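Side-chain contacts in papain-like protease (Human betacoronavirus 2c EMC/2012, PDB 4RNA), which probably acts as a viral cysteine protease that cuts the coronavirus polyprotein and, as in related enzymes, removes ubiquitin-like modifiers from host proteins: residues G75-D78 with P79-H83; A134-H137 with A138-K141; T148-I151 with A152-A156; Q215-E218 with D219-R223. One frame throughout, in Å; residues are numbered along the deposited sequence.

Contact 1 (G75-D78 with P79-H83); sequences GPVD and PTFLH
The F81 ring carries V77 on one of its faces: methyl CG1 sits 3.8 Å from the ring centroid and 14° off the normal, a CH-pi contact displaced toward the rim near CG and CD2. Both roots take part, since V77 CB lies 3.6 Å from F81 CB. With CG anti to the backbone N, the phenyl group runs on past the valine into the interior, where the rings of Y74 and Y157 meet it.

The second flat group is the D78 carboxylate. T80 N-H reaches its OD2 from above the plane, 62° out of it, at 2.8 Å from N to OD2. D78 holds CG between its backbone N and carbonyl carbon (chi1 84°), which folds the carboxylate back over the following turn. T80 OG1 also points at OD2, although their modelled 2.4 Å is too short to be trusted in detail. The other oxygen, OD1, forms a salt bridge with R84, so the acid is shared between turn and helix. On the backbone, F81 N donates to D78 O at 2.9 Å, closing a type I beta turn, while a water accepts from L82 N. R170 of the second subunit packs on D78. An Asx turn laid over a beta turn, with aspartate capping the entry into a helix, is what this arrangement exemplifies.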
ATOM      1  N   GLY A  75     -14.510   3.172   0.526  1.00 31.56           N
ATOM      2  CA  GLY A  75     -13.815   3.131   1.797  1.00 32.20           C
ATOM      3  C   GLY A  75     -12.856   4.293   2.032  1.00 37.19           C
ATOM      4  O   GLY A  75     -12.735   5.181   1.170  1.00 40.26           O
ATOM      5  N   PRO A  76     -12.137   4.313   3.177  1.00 40.60           N
ATOM      6  CA  PRO A  76     -11.148   5.390   3.363  1.00 38.75           C
ATOM      7  C   PRO A  76      -9.928   5.120   2.471  1.00 47.80           C
ATOM      8  O   PRO A  76      -9.372   4.006   2.441  1.00 54.99           O
ATOM      9  CB  PRO A  76     -10.799   5.306   4.860  1.00 46.31           C
ATOM     10  CG  PRO A  76     -11.069   3.877   5.242  1.00 49.91           C
ATOM     11  CD  PRO A  76     -12.165   3.367   4.319  1.00 47.32           C
ATOM     12  N   VAL A  77      -9.572   6.085   1.664  1.00 35.97           N
ATOM     13  CA  VAL A  77      -8.487   5.881   0.712  1.00 37.40           C
ATOM     14  C   VAL A  77      -7.667   7.119   0.888  1.00 39.49           C
ATOM     15  O   VAL A  77      -8.184   8.056   1.474  1.00 36.94           O
ATOM     16  CB  VAL A  77      -9.039   5.772  -0.691  1.00 31.56           C
ATOM     17  CG1 VAL A  77      -9.685   4.400  -0.867  1.00 32.77           C
ATOM     18  CG2 VAL A  77     -10.049   6.915  -0.979  1.00 33.11           C
ATOM     19  N   ASP A  78      -6.408   7.095   0.442  1.00 36.37           N
ATOM     20  CA  ASP A  78      -5.511   8.248   0.432  1.00 41.13           C
ATOM     21  C   ASP A  78      -5.873   9.222  -0.716  1.00 39.88           C
ATOM     22  O   ASP A  78      -6.561   8.853  -1.669  1.00 35.49           O
ATOM     23  CB  ASP A  78      -4.044   7.809   0.260  1.00 35.24           C
ATOM     24  CG  ASP A  78      -3.649   7.599  -1.172  1.00 45.61           C
ATOM     25  OD1 ASP A  78      -3.933   6.484  -1.698  1.00 51.40           O
ATOM     26  OD2 ASP A  78      -3.015   8.528  -1.793  1.00 43.05           O
ATOM     27  N   PRO A  79      -5.391  10.466  -0.623  1.00 36.71           N
ATOM     28  CA  PRO A  79      -5.910  11.532  -1.441  1.00 37.08           C
ATOM     29  C   PRO A  79      -5.473  11.328  -2.860  1.00 29.68           C
ATOM     30  O   PRO A  79      -6.082  11.903  -3.762  1.00 33.50           O
ATOM     31  CB  PRO A  79      -5.272  12.799  -0.844  1.00 40.15           C
ATOM     32  CG  PRO A  79      -4.182  12.357   0.058  1.00 44.38           C
ATOM     33  CD  PRO A  79      -4.452  10.932   0.427  1.00 41.26           C
ATOM     34  N   THR A  80      -4.513  10.442  -3.099  1.00 30.93           N
ATOM     35  CA  THR A  80      -4.114  10.193  -4.498  1.00 24.79           C
ATOM     36  C   THR A  80      -4.888   9.047  -5.194  1.00 27.52           C
ATOM     37  O   THR A  80      -4.694   8.710  -6.362  1.00 24.27           O
ATOM     38  CB  THR A  80      -2.618   9.817  -4.584  1.00 30.26           C
ATOM     39  OG1 THR A  80      -2.381   8.465  -4.074  1.00 30.86           O
ATOM     40  CG2 THR A  80      -1.675  10.941  -3.845  1.00 31.57           C
ATOM     41  N   PHE A  81      -5.743   8.408  -4.451  1.00 25.88           N
ATOM     42  CA  PHE A  81      -6.372   7.127  -4.901  1.00 25.83           C
ATOM     43  C   PHE A  81      -7.246   7.294  -6.169  1.00 23.43           C
ATOM     44  O   PHE A  81      -7.196   6.453  -7.067  1.00 32.04           O
ATOM     45  CB  PHE A  81      -7.310   6.618  -3.777  1.00 21.89           C
ATOM     46  CG  PHE A  81      -8.124   5.384  -4.197  1.00 27.16           C
ATOM     47  CD1 PHE A  81      -9.369   5.524  -4.795  1.00 30.65           C
ATOM     48  CD2 PHE A  81      -7.593   4.069  -4.049  1.00 28.31           C
ATOM     49  CE1 PHE A  81     -10.115   4.386  -5.195  1.00 32.28           C
ATOM     50  CE2 PHE A  81      -8.340   2.923  -4.416  1.00 32.51           C
ATOM     51  CZ  PHE A  81      -9.583   3.085  -5.037  1.00 29.37           C
ATOM     52  N   LEU A  82      -8.037   8.388  -6.268  1.00 24.84           N
ATOM     53  CA  LEU A  82      -8.839   8.525  -7.513  1.00 25.03           C
ATOM     54  C   LEU A  82      -7.946   8.711  -8.699  1.00 25.26           C
ATOM     55  O   LEU A  82      -8.231   8.083  -9.757  1.00 25.86           O
ATOM     56  CB  LEU A  82      -9.801   9.679  -7.529  1.00 26.64           C
ATOM     57  CG  LEU A  82     -10.993   9.422  -6.598  1.00 30.75           C
ATOM     58  CD1 LEU A  82     -11.940  10.631  -6.258  1.00 36.56           C
ATOM     59  CD2 LEU A  82     -11.778   8.171  -7.060  1.00 29.26           C
ATOM     60  N   HIS A  83      -6.976   9.613  -8.555  1.00 24.99           N
ATOM     61  CA  HIS A  83      -6.086   9.809  -9.757  1.00 26.50           C
ATOM     62  C   HIS A  83      -5.493   8.499 -10.153  1.00 25.92           C
ATOM     63  O   HIS A  83      -5.260   8.204 -11.393  1.00 32.04           O
ATOM     64  CB  HIS A  83      -4.974  10.840  -9.535  1.00 32.21           C
ATOM     65  CG  HIS A  83      -4.184  11.128 -10.836  1.00 43.76           C
ATOM     66  ND1 HIS A  83      -3.039  10.471 -11.158  1.00 50.89           N
ATOM     67  CD2 HIS A  83      -4.466  11.978 -11.919  1.00 46.64           C
ATOM     68  CE1 HIS A  83      -2.599  10.887 -12.386  1.00 48.20           C
ATOM     69  NE2 HIS A  83      -3.474  11.807 -12.848  1.00 50.14           N
TER
HETATM   70  O   HOH W   1      -8.760   9.988  -3.695  1.00 46.76           O

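Contact 2 (A134-H137 with A138-K141); sequences ALQH and AFMK
M140 N donates to Q136 O in a nearly straight bond, 2.9 Å long with 176° at the hydrogen, one of four successive i to i+4 links that make this a regular turn of the alpha-helix 133-143. Its neighbour in the ladder, K141 N to H137 O, is slightly longer at 3.1 Å. The polar side-chain ends look beyond the helix: K141 NZ forms a salt bridge with D149 of the next helix, and Q136 OE1 accepts from the backbone N of F130.

Within the helix the same chains also pack on their neighbours. Q136 sends CG anti to its N (chi1 -167°) and then bends at chi2, and its NE2 ends alongside the thioether of M140, which is itself folded at chi2 and chi3. The lysine chain, likewise bent, passes the imidazole of H137 at an oblique angle with its CG and CE both near CE1. The nitrogens stay apart, H137 ND1 being 5.3 Å from K141 NZ. On the buried side F139 stacks on F150 and meets F130 edge-to-face, while A138 presents a small surface to helix 148-158. At the other end of the glutamine amide, Q136 NE2 lies 3.8 Å from M140 CE and 3.9 Å from M140 SD.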
ATOM      1  N   ALA A 134     -17.285  -0.589  -4.181  1.00 31.70           N
ATOM      2  CA  ALA A 134     -16.688  -0.544  -5.514  1.00 30.72           C
ATOM      3  C   ALA A 134     -16.055  -1.860  -5.848  1.00 27.89           C
ATOM      4  O   ALA A 134     -16.096  -2.306  -7.009  1.00 31.04           O
ATOM      5  CB  ALA A 134     -15.659   0.579  -5.590  1.00 31.29           C
ATOM      6  N   LEU A 135     -15.365  -2.459  -4.868  1.00 30.63           N
ATOM      7  CA  LEU A 135     -14.683  -3.754  -5.108  1.00 33.52           C
ATOM      8  C   LEU A 135     -15.680  -4.885  -5.356  1.00 27.88           C
ATOM      9  O   LEU A 135     -15.488  -5.676  -6.211  1.00 28.84           O
ATOM     10  CB  LEU A 135     -13.798  -4.154  -3.929  1.00 33.68           C
ATOM     11  CG  LEU A 135     -12.321  -3.963  -4.084  1.00 36.33           C
ATOM     12  CD1 LEU A 135     -11.616  -4.388  -2.766  1.00 34.02           C
ATOM     13  CD2 LEU A 135     -11.782  -4.660  -5.338  1.00 34.12           C
ATOM     14  N   GLN A 136     -16.759  -4.950  -4.573  1.00 30.64           N
ATOM     15  CA  GLN A 136     -17.789  -5.971  -4.776  1.00 32.08           C
ATOM     16  C   GLN A 136     -18.425  -5.828  -6.149  1.00 33.06           C
ATOM     17  O   GLN A 136     -18.528  -6.811  -6.915  1.00 35.91           O
ATOM     18  CB  GLN A 136     -18.873  -5.824  -3.687  1.00 34.98           C
ATOM     19  CG  GLN A 136     -19.864  -7.029  -3.578  1.00 39.37           C
ATOM     20  CD  GLN A 136     -19.199  -8.409  -3.610  1.00 43.48           C
ATOM     21  OE1 GLN A 136     -18.050  -8.589  -3.172  1.00 42.19           O
ATOM     22  NE2 GLN A 136     -19.900  -9.390  -4.197  1.00 44.16           N
ATOM     23  N   HIS A 137     -18.741  -4.577  -6.522  1.00 30.89           N
ATOM     24  CA  HIS A 137     -19.407  -4.351  -7.780  1.00 33.52           C
ATOM     25  C   HIS A 137     -18.421  -4.735  -8.861  1.00 31.97           C
ATOM     26  O   HIS A 137     -18.756  -5.452  -9.808  1.00 31.51           O
ATOM     27  CB  HIS A 137     -19.915  -2.903  -7.877  1.00 39.62           C
ATOM     28  CG  HIS A 137     -20.571  -2.591  -9.185  1.00 46.40           C
ATOM     29  ND1 HIS A 137     -19.888  -2.104 -10.238  1.00 51.41           N
ATOM     30  CD2 HIS A 137     -21.885  -2.763  -9.617  1.00 48.42           C
ATOM     31  CE1 HIS A 137     -20.724  -1.941 -11.289  1.00 51.95           C
ATOM     32  NE2 HIS A 137     -21.943  -2.346 -10.910  1.00 54.55           N
ATOM     33  N   ALA A 138     -17.163  -4.342  -8.716  1.00 29.53           N
ATOM     34  CA  ALA A 138     -16.194  -4.714  -9.806  1.00 25.18           C
ATOM     35  C   ALA A 138     -15.938  -6.239  -9.921  1.00 25.39           C
ATOM     36  O   ALA A 138     -15.523  -6.747 -11.034  1.00 26.05           O
ATOM     37  CB  ALA A 138     -14.839  -4.005  -9.582  1.00 29.33           C
ATOM     38  N   PHE A 139     -15.914  -6.895  -8.768  1.00 25.37           N
ATOM     39  CA  PHE A 139     -15.732  -8.336  -8.625  1.00 28.81           C
ATOM     40  C   PHE A 139     -16.862  -9.045  -9.410  1.00 31.08           C
ATOM     41  O   PHE A 139     -16.583  -9.926 -10.219  1.00 30.07           O
ATOM     42  CB  PHE A 139     -15.851  -8.774  -7.162  1.00 28.89           C
ATOM     43  CG  PHE A 139     -15.350 -10.174  -6.920  1.00 33.60           C
ATOM     44  CD1 PHE A 139     -14.278 -10.692  -7.684  1.00 31.43           C
ATOM     45  CD2 PHE A 139     -15.921 -10.964  -5.937  1.00 37.05           C
ATOM     46  CE1 PHE A 139     -13.815 -12.007  -7.449  1.00 40.78           C
ATOM     47  CE2 PHE A 139     -15.440 -12.266  -5.678  1.00 36.96           C
ATOM     48  CZ  PHE A 139     -14.403 -12.779  -6.420  1.00 35.67           C
ATOM     49  N   MET A 140     -18.124  -8.659  -9.155  1.00 33.09           N
ATOM     50  CA  MET A 140     -19.278  -9.151 -10.002  1.00 34.56           C
ATOM     51  C   MET A 140     -19.121  -8.942 -11.514  1.00 36.59           C
ATOM     52  O   MET A 140     -19.372  -9.880 -12.294  1.00 36.62           O
ATOM     53  CB  MET A 140     -20.604  -8.592  -9.506  1.00 40.14           C
ATOM     54  CG  MET A 140     -20.813  -8.918  -8.032  1.00 42.79           C
ATOM     55  SD  MET A 140     -20.869 -10.724  -7.714  1.00 54.42           S
ATOM     56  CE  MET A 140     -19.212 -11.317  -7.348  1.00 55.91           C
ATOM     57  N   LYS A 141     -18.666  -7.750 -11.929  1.00 31.94           N
ATOM     58  CA  LYS A 141     -18.442  -7.471 -13.348  1.00 35.00           C
ATOM     59  C   LYS A 141     -17.354  -8.395 -13.859  1.00 33.94           C
ATOM     60  O   LYS A 141     -17.410  -8.857 -15.034  1.00 34.35           O
ATOM     61  CB  LYS A 141     -18.016  -6.003 -13.614  1.00 30.19           C
ATOM     62  CG  LYS A 141     -19.094  -4.966 -13.420  1.00 41.24           C
ATOM     63  CD  LYS A 141     -18.864  -3.857 -14.419  1.00 45.10           C
ATOM     64  CE  LYS A 141     -17.880  -2.843 -13.890  1.00 48.44           C
ATOM     65  NZ  LYS A 141     -17.486  -1.883 -14.973  1.00 50.25           N
TER

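Contact 3 (T148-I151 with A152-A156); sequences TDFI and ALIMA. With PO4 (phosphate ion), chain C.
F150 and I154 meet in the interior, one turn apart on alpha-helix 148-158, part of the helical thumb of the papain-like fold. The phenylalanine has CG anti to its backbone N (chi1 -174°), which sends the ring outward from the helix with a slight lean toward the next turn, where one face meets the isoleucine. I154 keeps an extended arm (chi2 177°) and brings CD1 over that face, 4.1 Å from the centroid and 29° off the normal. Its closest ring atom is CE2, at 3.6 Å from CD1, while CG1 lies above the middle of the ring.

I151 and M155, by contrast, run side by side and point the same way. In I151 the branch CG2 stands anti to the backbone N and faces the methionine; the side chain as a whole also packs on W95 and I119. M155 is extended through chi2 and turns only at chi3, so its sulfur travels beside the isoleucine before the chain bends. L153, with its arm beside the carbonyl of D149, packs against F85 and A138.

At the first turn T148 OG1 approaches a phosphate, probably from the crystallisation liquor, whose modelled position is doubtful. The backbone is regular throughout, with M155 N at 3.0 Å from I151 O. Beside that bond, M155 SD rests 4.2 Å from I151 CG2.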
ATOM      1  N   THR A 148     -11.845  -5.166 -16.256  1.00 31.79           N
ATOM      2  CA  THR A 148     -11.027  -3.951 -16.189  1.00 33.18           C
ATOM      3  C   THR A 148     -11.122  -3.254 -14.818  1.00 29.29           C
ATOM      4  O   THR A 148     -10.094  -2.980 -14.193  1.00 31.78           O
ATOM      5  CB  THR A 148     -11.422  -2.974 -17.299  1.00 35.82           C
ATOM      6  OG1 THR A 148     -11.208  -3.639 -18.539  1.00 39.10           O
ATOM      7  CG2 THR A 148     -10.548  -1.666 -17.246  1.00 30.78           C
ATOM      8  N   ASP A 149     -12.311  -3.008 -14.324  1.00 27.37           N
ATOM      9  CA  ASP A 149     -12.357  -2.266 -13.102  1.00 29.47           C
ATOM     10  C   ASP A 149     -11.707  -3.037 -11.974  1.00 33.81           C
ATOM     11  O   ASP A 149     -11.104  -2.443 -11.089  1.00 31.58           O
ATOM     12  CB  ASP A 149     -13.786  -1.998 -12.672  1.00 33.32           C
ATOM     13  CG  ASP A 149     -14.433  -0.906 -13.498  1.00 39.22           C
ATOM     14  OD1 ASP A 149     -13.763  -0.357 -14.392  1.00 37.92           O
ATOM     15  OD2 ASP A 149     -15.607  -0.599 -13.263  1.00 40.73           O
ATOM     16  N   PHE A 150     -11.946  -4.349 -11.926  1.00 31.74           N
ATOM     17  CA  PHE A 150     -11.489  -5.121 -10.762  1.00 29.63           C
ATOM     18  C   PHE A 150      -9.963  -5.167 -10.721  1.00 27.33           C
ATOM     19  O   PHE A 150      -9.318  -5.010  -9.689  1.00 29.67           O
ATOM     20  CB  PHE A 150     -12.063  -6.537 -10.826  1.00 29.93           C
ATOM     21  CG  PHE A 150     -11.780  -7.364  -9.602  1.00 31.73           C
ATOM     22  CD1 PHE A 150     -12.360  -7.009  -8.362  1.00 28.76           C
ATOM     23  CD2 PHE A 150     -11.047  -8.517  -9.697  1.00 33.63           C
ATOM     24  CE1 PHE A 150     -12.142  -7.820  -7.238  1.00 33.41           C
ATOM     25  CE2 PHE A 150     -10.832  -9.343  -8.579  1.00 34.25           C
ATOM     26  CZ  PHE A 150     -11.379  -8.971  -7.350  1.00 35.55           C
ATOM     27  N   ILE A 151      -9.386  -5.338 -11.861  1.00 26.32           N
ATOM     28  CA  ILE A 151      -7.967  -5.333 -11.937  1.00 27.88           C
ATOM     29  C   ILE A 151      -7.417  -3.939 -11.572  1.00 28.89           C
ATOM     30  O   ILE A 151      -6.457  -3.868 -10.778  1.00 29.26           O
ATOM     31  CB  ILE A 151      -7.461  -5.726 -13.325  1.00 31.16           C
ATOM     32  CG1 ILE A 151      -7.840  -7.180 -13.657  1.00 33.50           C
ATOM     33  CG2 ILE A 151      -5.972  -5.512 -13.363  1.00 30.35           C
ATOM     34  CD1 ILE A 151      -7.796  -7.401 -15.148  1.00 37.54           C
ATOM     35  N   ALA A 152      -7.987  -2.848 -12.117  1.00 26.23           N
ATOM     36  CA  ALA A 152      -7.489  -1.490 -11.798  1.00 25.21           C
ATOM     37  C   ALA A 152      -7.680  -1.177 -10.296  1.00 25.05           C
ATOM     38  O   ALA A 152      -6.831  -0.580  -9.639  1.00 24.68           O
ATOM     39  CB  ALA A 152      -8.174  -0.423 -12.686  1.00 26.15           C
ATOM     40  N   LEU A 153      -8.775  -1.642  -9.736  1.00 24.76           N
ATOM     41  CA  LEU A 153      -8.942  -1.466  -8.317  1.00 27.15           C
ATOM     42  C   LEU A 153      -7.952  -2.233  -7.407  1.00 31.50           C
ATOM     43  O   LEU A 153      -7.450  -1.677  -6.424  1.00 30.59           O
ATOM     44  CB  LEU A 153     -10.361  -1.828  -7.923  1.00 25.05           C
ATOM     45  CG  LEU A 153     -11.462  -0.782  -8.187  1.00 28.08           C
ATOM     46  CD1 LEU A 153     -12.795  -1.369  -7.755  1.00 29.15           C
ATOM     47  CD2 LEU A 153     -11.237   0.555  -7.478  1.00 27.26           C
ATOM     48  N   ILE A 154      -7.686  -3.514  -7.715  1.00 30.46           N
ATOM     49  CA  ILE A 154      -6.693  -4.282  -6.999  1.00 32.14           C
ATOM     50  C   ILE A 154      -5.389  -3.524  -7.084  1.00 29.26           C
ATOM     51  O   ILE A 154      -4.718  -3.374  -6.066  1.00 29.94           O
ATOM     52  CB  ILE A 154      -6.536  -5.724  -7.589  1.00 33.99           C
ATOM     53  CG1 ILE A 154      -7.738  -6.580  -7.258  1.00 36.07           C
ATOM     54  CG2 ILE A 154      -5.229  -6.392  -7.152  1.00 37.94           C
ATOM     55  CD1 ILE A 154      -7.561  -7.942  -7.915  1.00 39.44           C
ATOM     56  N   MET A 155      -4.994  -3.076  -8.269  1.00 28.48           N
ATOM     57  CA  MET A 155      -3.767  -2.307  -8.398  1.00 29.58           C
ATOM     58  C   MET A 155      -3.754  -0.978  -7.567  1.00 34.98           C
ATOM     59  O   MET A 155      -2.715  -0.623  -6.939  1.00 34.88           O
ATOM     60  CB  MET A 155      -3.504  -2.040  -9.884  1.00 30.40           C
ATOM     61  CG  MET A 155      -3.076  -3.308 -10.561  1.00 28.97           C
ATOM     62  SD  MET A 155      -2.866  -2.959 -12.302  1.00 33.76           S
ATOM     63  CE  MET A 155      -1.127  -2.505 -12.290  1.00 33.37           C
ATOM     64  N   ALA A 156      -4.900  -0.280  -7.525  1.00 33.03           N
ATOM     65  CA  ALA A 156      -5.014   0.993  -6.805  1.00 27.18           C
ATOM     66  C   ALA A 156      -4.930   0.757  -5.316  1.00 34.56           C
ATOM     67  O   ALA A 156      -4.060   1.352  -4.628  1.00 30.33           O
ATOM     68  CB  ALA A 156      -6.286   1.762  -7.214  1.00 23.96           C
TER
HETATM   69  P   PO4 C 402      -9.325  -6.569 -19.043  1.00 54.24           P
HETATM   70  O1  PO4 C 402      -8.995  -5.360 -19.922  1.00 62.52           O
HETATM   71  O2  PO4 C 402      -9.953  -6.095 -17.753  1.00 71.35           O
HETATM   72  O3  PO4 C 402      -8.006  -7.270 -18.750  1.00 62.98           O
HETATM   73  O4  PO4 C 402     -10.305  -7.509 -19.741  1.00 53.46           O

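Contact 4 (Q215-E218 with D219-R223); sequences QTVE and DLRAR
Helix 217-221, a single short turn in the zinc-binding fingers region, starts at T216, its N-cap. The threonine hydroxyl accepts from D219 N, with 2.9 Å between OG1 and N and 164° at the hydrogen. OG1 gets there because it stands between the backbone N and the carbonyl carbon (chi1 69°), turned inward over the helix end. It gives its own proton to D219 OD2 in a weaker bond of 3.0 Å, so the one hydroxyl bonds both the backbone N-H and the carboxylate of D219. A water donates to OD2 at 2.6 Å and accepts from Q215 N, carrying the network back before the helix.

One turn on, V217 and R221 lie side by side. The valine has CG1 anti to its N (chi1 -176°), which puts that methyl over one face of the guanidinium, only 3.0 Å above its plane and tight against NE. R221, extended from CG to NE, runs on to Y319 for a cation-pi contact. Its backbone N donates to V217 O at 3.0 Å and weakly to E218 O, the divided bonding of a helix about to end. L220 diverges from this pair and packs on W189 and L238. Such a threonine, accepting from the amide three residues on, is a typical helix N-cap.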
ATOM      1  N   GLN A 215       2.954 -24.167   4.308  1.00 31.59           N
ATOM      2  CA  GLN A 215       2.325 -24.397   3.008  1.00 30.12           C
ATOM      3  C   GLN A 215       1.586 -25.756   2.938  1.00 35.36           C
ATOM      4  O   GLN A 215       1.063 -26.108   1.844  1.00 30.44           O
ATOM      5  CB  GLN A 215       3.435 -24.260   1.931  1.00 29.28           C
ATOM      6  CG  GLN A 215       3.885 -22.784   1.746  1.00 31.48           C
ATOM      7  CD  GLN A 215       5.244 -22.655   1.126  1.00 36.40           C
ATOM      8  OE1 GLN A 215       6.158 -23.399   1.474  1.00 41.72           O
ATOM      9  NE2 GLN A 215       5.402 -21.717   0.195  1.00 34.60           N
ATOM     10  N   THR A 216       1.476 -26.484   4.084  1.00 30.20           N
ATOM     11  CA  THR A 216       0.718 -27.779   4.104  1.00 27.47           C
ATOM     12  C   THR A 216      -0.098 -27.785   5.346  1.00 29.08           C
ATOM     13  O   THR A 216       0.335 -27.165   6.307  1.00 26.83           O
ATOM     14  CB  THR A 216       1.589 -29.109   4.075  1.00 30.70           C
ATOM     15  OG1 THR A 216       2.319 -29.328   5.275  1.00 30.96           O
ATOM     16  CG2 THR A 216       2.688 -29.079   2.971  1.00 29.10           C
ATOM     17  N   VAL A 217      -1.207 -28.507   5.305  1.00 30.49           N
ATOM     18  CA  VAL A 217      -2.063 -28.750   6.490  1.00 30.26           C
ATOM     19  C   VAL A 217      -1.359 -29.598   7.583  1.00 29.81           C
ATOM     20  O   VAL A 217      -1.599 -29.364   8.783  1.00 36.31           O
ATOM     21  CB  VAL A 217      -3.379 -29.404   6.100  1.00 32.72           C
ATOM     22  CG1 VAL A 217      -4.246 -29.515   7.367  1.00 30.98           C
ATOM     23  CG2 VAL A 217      -4.145 -28.526   5.059  1.00 32.43           C
ATOM     24  N   GLU A 218      -0.589 -30.615   7.171  1.00 37.14           N
ATOM     25  CA  GLU A 218       0.320 -31.357   8.109  1.00 39.21           C
ATOM     26  C   GLU A 218       1.207 -30.412   8.878  1.00 33.29           C
ATOM     27  O   GLU A 218       1.260 -30.526  10.091  1.00 33.69           O
ATOM     28  CB  GLU A 218       1.236 -32.344   7.392  1.00 47.52           C
ATOM     29  CG  GLU A 218       0.500 -33.513   6.812  1.00 60.05           C
ATOM     30  CD  GLU A 218       0.365 -33.390   5.308  1.00 75.79           C
ATOM     31  OE1 GLU A 218       0.427 -34.446   4.618  1.00 80.84           O
ATOM     32  OE2 GLU A 218       0.219 -32.238   4.818  1.00 73.11           O
ATOM     33  N   ASP A 219       1.914 -29.495   8.186  1.00 34.75           N
ATOM     34  CA  ASP A 219       2.752 -28.492   8.907  1.00 34.72           C
ATOM     35  C   ASP A 219       1.934 -27.585   9.760  1.00 34.49           C
ATOM     36  O   ASP A 219       2.339 -27.286  10.891  1.00 34.14           O
ATOM     37  CB  ASP A 219       3.675 -27.730   7.989  1.00 37.15           C
ATOM     38  CG  ASP A 219       4.717 -28.653   7.341  1.00 44.79           C
ATOM     39  OD1 ASP A 219       5.166 -29.582   8.061  1.00 46.41           O
ATOM     40  OD2 ASP A 219       5.099 -28.487   6.137  1.00 48.00           O
ATOM     41  N   LEU A 220       0.755 -27.208   9.279  1.00 29.96           N
ATOM     42  CA  LEU A 220      -0.077 -26.278  10.027  1.00 35.48           C
ATOM     43  C   LEU A 220      -0.484 -26.859  11.341  1.00 32.43           C
ATOM     44  O   LEU A 220      -0.628 -26.118  12.346  1.00 31.34           O
ATOM     45  CB  LEU A 220      -1.342 -25.894   9.253  1.00 32.69           C
ATOM     46  CG  LEU A 220      -2.235 -24.874   9.879  1.00 31.61           C
ATOM     47  CD1 LEU A 220      -1.648 -23.442   9.894  1.00 30.82           C
ATOM     48  CD2 LEU A 220      -3.632 -24.948   9.242  1.00 35.51           C
ATOM     49  N   ARG A 221      -0.711 -28.168  11.338  1.00 32.63           N
ATOM     50  CA  ARG A 221      -1.318 -28.858  12.495  1.00 34.41           C
ATOM     51  C   ARG A 221      -0.259 -29.436  13.455  1.00 36.95           C
ATOM     52  O   ARG A 221      -0.561 -29.987  14.521  1.00 33.96           O
ATOM     53  CB  ARG A 221      -2.218 -29.989  11.968  1.00 32.88           C
ATOM     54  CG  ARG A 221      -3.510 -29.502  11.325  1.00 32.82           C
ATOM     55  CD  ARG A 221      -4.168 -30.702  10.644  1.00 41.44           C
ATOM     56  NE  ARG A 221      -5.465 -30.339  10.051  1.00 43.89           N
ATOM     57  CZ  ARG A 221      -6.358 -31.192   9.536  1.00 45.63           C
ATOM     58  NH1 ARG A 221      -6.132 -32.493   9.563  1.00 41.34           N
ATOM     59  NH2 ARG A 221      -7.483 -30.734   8.997  1.00 36.14           N
ATOM     60  N   ALA A 222       0.986 -29.361  13.051  1.00 32.27           N
ATOM     61  CA  ALA A 222       2.071 -29.951  13.874  1.00 35.93           C
ATOM     62  C   ALA A 222       2.278 -29.172  15.193  1.00 29.89           C
ATOM     63  O   ALA A 222       1.976 -27.983  15.279  1.00 31.40           O
ATOM     64  CB  ALA A 222       3.398 -29.986  13.094  1.00 34.16           C
ATOM     65  N   ARG A 223       2.916 -29.831  16.156  1.00 31.58           N
ATOM     66  CA  ARG A 223       3.204 -29.236  17.458  1.00 36.03           C
ATOM     67  C   ARG A 223       4.541 -28.494  17.362  1.00 37.17           C
ATOM     68  O   ARG A 223       5.499 -29.017  16.804  1.00 36.57           O
ATOM     69  CB  ARG A 223       3.265 -30.323  18.561  1.00 38.24           C
ATOM     70  CG  ARG A 223       3.440 -29.761  19.987  1.00 43.91           C
ATOM     71  CD  ARG A 223       3.514 -30.850  21.089  1.00 40.11           C
ATOM     72  NE  ARG A 223       4.758 -31.627  21.006  1.00 48.33           N
ATOM     73  CZ  ARG A 223       4.821 -32.939  20.769  1.00 49.33           C
ATOM     74  NH1 ARG A 223       3.703 -33.650  20.642  1.00 46.36           N
ATOM     75  NH2 ARG A 223       5.989 -33.546  20.697  1.00 44.35           N
TER
HETATM   76  O   HOH W   2       5.020 -26.198   4.821  1.00 32.96           O

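In the fold
Along the chain the four contacts come strictly in series: each is local, closing one turn, and none crosses or encloses another. Contact 1 turns the chain from helix 64-74 into helix 81-92. Contacts 2 and 3 are turns of the consecutive helices 133-143 and 148-158, with centres about 10 Å apart, joined by a salt bridge and by aromatic and aliphatic packing. Contact 1 reaches the same core through F81, whose CE2 lies 3.7 Å from A156 CB, so contact 3 stands between its two neighbours. Contact 4 is remote, its centre about 34 Å from those of contacts 2 and 3, in the part of the chain leading to zinc ligands C228 and C230.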